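Local coordinates for protein NADP-dependent 2-hydroxyacid dehydrogenase (Rhizobium etli, PDB 4XCV) that binds NADPH and probably catalyses the NADP-dependent interconversion of 2-oxoacids and D-2-hydroxyacids, at residues S238-E241 / T242-V245. Numbering follows the deposited sequence.
Sequences SQIE and TDIV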
ATOM      1  N   SER A 238     -14.079  19.823   6.018  1.00 12.24           N
ATOM      2  CA  SER A 238     -14.988  19.221   5.068  1.00 12.16           C
ATOM      3  C   SER A 238     -15.837  18.113   5.690  1.00 12.38           C
ATOM      4  O   SER A 238     -16.809  17.694   5.065  1.00 12.66           O
ATOM      5  CB  SER A 238     -14.265  18.683   3.843  1.00 11.65           C
ATOM      6  OG  SER A 238     -13.741  19.779   3.100  1.00 11.93           O
ATOM      7  N   GLN A 239     -15.443  17.579   6.837  1.00 12.20           N
ATOM      8  CA  GLN A 239     -16.175  16.457   7.455  1.00 12.53           C
ATOM      9  C   GLN A 239     -16.877  16.877   8.734  1.00 13.44           C
ATOM     10  O   GLN A 239     -16.506  17.835   9.411  1.00 14.35           O
ATOM     11  CB  GLN A 239     -15.263  15.260   7.719  1.00 12.03           C
ATOM     12  CG  GLN A 239     -14.322  15.472   8.867  1.00 12.09           C
ATOM     13  CD  GLN A 239     -12.998  14.722   8.780  1.00 11.86           C
ATOM     14  OE1 GLN A 239     -12.626  14.239   7.709  1.00 11.82           O
ATOM     15  NE2 GLN A 239     -12.258  14.690   9.875  1.00 12.43           N
ATOM     16  N   ILE A 240     -17.903  16.098   9.079  1.00 13.94           N
ATOM     17  CA  ILE A 240     -18.581  16.234  10.358  1.00 15.17           C
ATOM     18  C   ILE A 240     -18.199  15.006  11.193  1.00 14.73           C
ATOM     19  O   ILE A 240     -18.714  13.906  11.003  1.00 14.21           O
ATOM     20  CB  ILE A 240     -20.118  16.325  10.169  1.00 16.01           C
ATOM     21  CG1 ILE A 240     -20.504  17.470   9.233  0.50 16.22           C
ATOM     22  CG2 ILE A 240     -20.813  16.427  11.532  1.00 17.50           C
ATOM     23  CD1 ILE A 240     -20.167  18.856   9.734  0.50 16.55           C
ATOM     24  N   GLU A 241     -17.252  15.193  12.110  1.00 15.45           N
ATOM     25  CA  GLU A 241     -16.714  14.060  12.839  1.00 15.52           C
ATOM     26  C   GLU A 241     -17.719  13.306  13.684  1.00 16.23           C
ATOM     27  O   GLU A 241     -17.659  12.066  13.799  1.00 16.40           O
ATOM     28  CB  GLU A 241     -15.541  14.490  13.699  1.00 16.25           C
ATOM     29  CG  GLU A 241     -14.371  14.743  12.810  1.00 16.17           C
ATOM     30  CD  GLU A 241     -13.212  15.471  13.461  1.00 16.18           C
ATOM     31  OE1 GLU A 241     -13.064  15.558  14.705  1.00 17.70           O
ATOM     32  OE2 GLU A 241     -12.427  15.971  12.631  1.00 15.88           O
ATOM     33  N   THR A 242     -18.653  14.019  14.308  1.00 16.57           N
ATOM     34  CA  THR A 242     -19.654  13.314  15.088  1.00 17.37           C
ATOM     35  C   THR A 242     -20.483  12.367  14.210  1.00 16.84           C
ATOM     36  O   THR A 242     -20.975  11.326  14.683  1.00 16.82           O
ATOM     37  CB  THR A 242     -20.470  14.276  15.932  1.00 18.94           C
ATOM     38  OG1 THR A 242     -21.174  13.519  16.933  1.00 21.01           O
ATOM     39  CG2 THR A 242     -21.404  15.074  15.073  1.00 19.19           C
ATOM     40  N   ASP A 243     -20.630  12.694  12.926  1.00 15.62           N
ATOM     41  CA  ASP A 243     -21.350  11.831  12.015  1.00 15.72           C
ATOM     42  C   ASP A 243     -20.495  10.639  11.599  1.00 15.03           C
ATOM     43  O   ASP A 243     -21.035   9.568  11.350  1.00 14.64           O
ATOM     44  CB  ASP A 243     -21.802  12.569  10.754  1.00 16.10           C
ATOM     45  CG  ASP A 243     -22.871  13.616  10.999  1.00 17.56           C
ATOM     46  OD1 ASP A 243     -23.392  13.754  12.150  1.00 19.03           O
ATOM     47  OD2 ASP A 243     -23.223  14.310   9.997  1.00 18.14           O
ATOM     48  N   ILE A 244     -19.178  10.823  11.494  1.00 14.36           N
ATOM     49  CA  ILE A 244     -18.283   9.680  11.261  1.00 14.10           C
ATOM     50  C   ILE A 244     -18.426   8.703  12.436  1.00 14.51           C
ATOM     51  O   ILE A 244     -18.590   7.526  12.249  1.00 14.65           O
ATOM     52  CB  ILE A 244     -16.818  10.101  11.089  1.00 13.66           C
ATOM     53  CG1 ILE A 244     -16.643  11.067   9.916  1.00 13.27           C
ATOM     54  CG2 ILE A 244     -15.956   8.852  10.977  1.00 13.69           C
ATOM     55  CD1 ILE A 244     -15.300  11.718   9.913  1.00 13.41           C
ATOM     56  N   VAL A 245     -18.354   9.215  13.665  1.00 14.51           N
ATOM     57  CA  VAL A 245     -18.469   8.378  14.837  1.00 15.25           C
ATOM     58  C   VAL A 245     -19.801   7.595  14.817  1.00 15.74           C
ATOM     59  O   VAL A 245     -19.823   6.390  15.016  1.00 16.07           O
ATOM     60  CB  VAL A 245     -18.355   9.206  16.130  1.00 15.96           C
ATOM     61  CG1 VAL A 245     -18.564   8.355  17.380  1.00 16.82           C
ATOM     62  CG2 VAL A 245     -16.997   9.896  16.215  1.00 15.79           C
TER
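Ile240 and Asp243 meet where the loop that follows strand 229-232 winds into helix 241-250, Ile240 standing at the N-cap. Backbone bonds set the first turn. The carbonyl O of Ile240 takes two amides: Ile244 N at 3.2 Å, lying in the carbonyl plane, and Asp243 N at 3.0 Å, well above that plane and more bent at the hydrogen (130°). One residue on, Val245 N bonds to Glu241 O at 2.9 Å, nearly straight (169°).

Side chains pack along the same turn. In the conformer described, CG2 of Ile240, anti to its own backbone N, makes a methyl-carboxylate van der Waals contact alongside Asp243, whose OD2 bonds to the backbone N of Ser213. On the buried side, CD1 of Ile244 lies against both CG and the amide carbon CD of Gln239, 4.0 Å from CD; a hydrocarbon chain suits this face, beside Phe230 and Leu258.

Polar groups tie the loop to the helix start. Gln239 suits its place because one amide can both give and accept: NE2 donates to Val260 O and, nearly within the amide plane, to Glu241 OE2 at 3.0 Å, meeting its anti side somewhat out of the carboxylate plane, while OE1 accepts from Asn232. A leucine here would probably take a donor from Glu241 OE2 and Val260 O and this acceptor from Asn232. Since OE2 also receives Glu262 N, two N-H groups grip that oxygen, which is likely to steady the negative charge. Both acids lie in the first turn, where the helix dipole would probably favour negative charge, and their outside bonds pin this end to Ser213, starting helix 213-216, and to Glu262, just after strand 255-258.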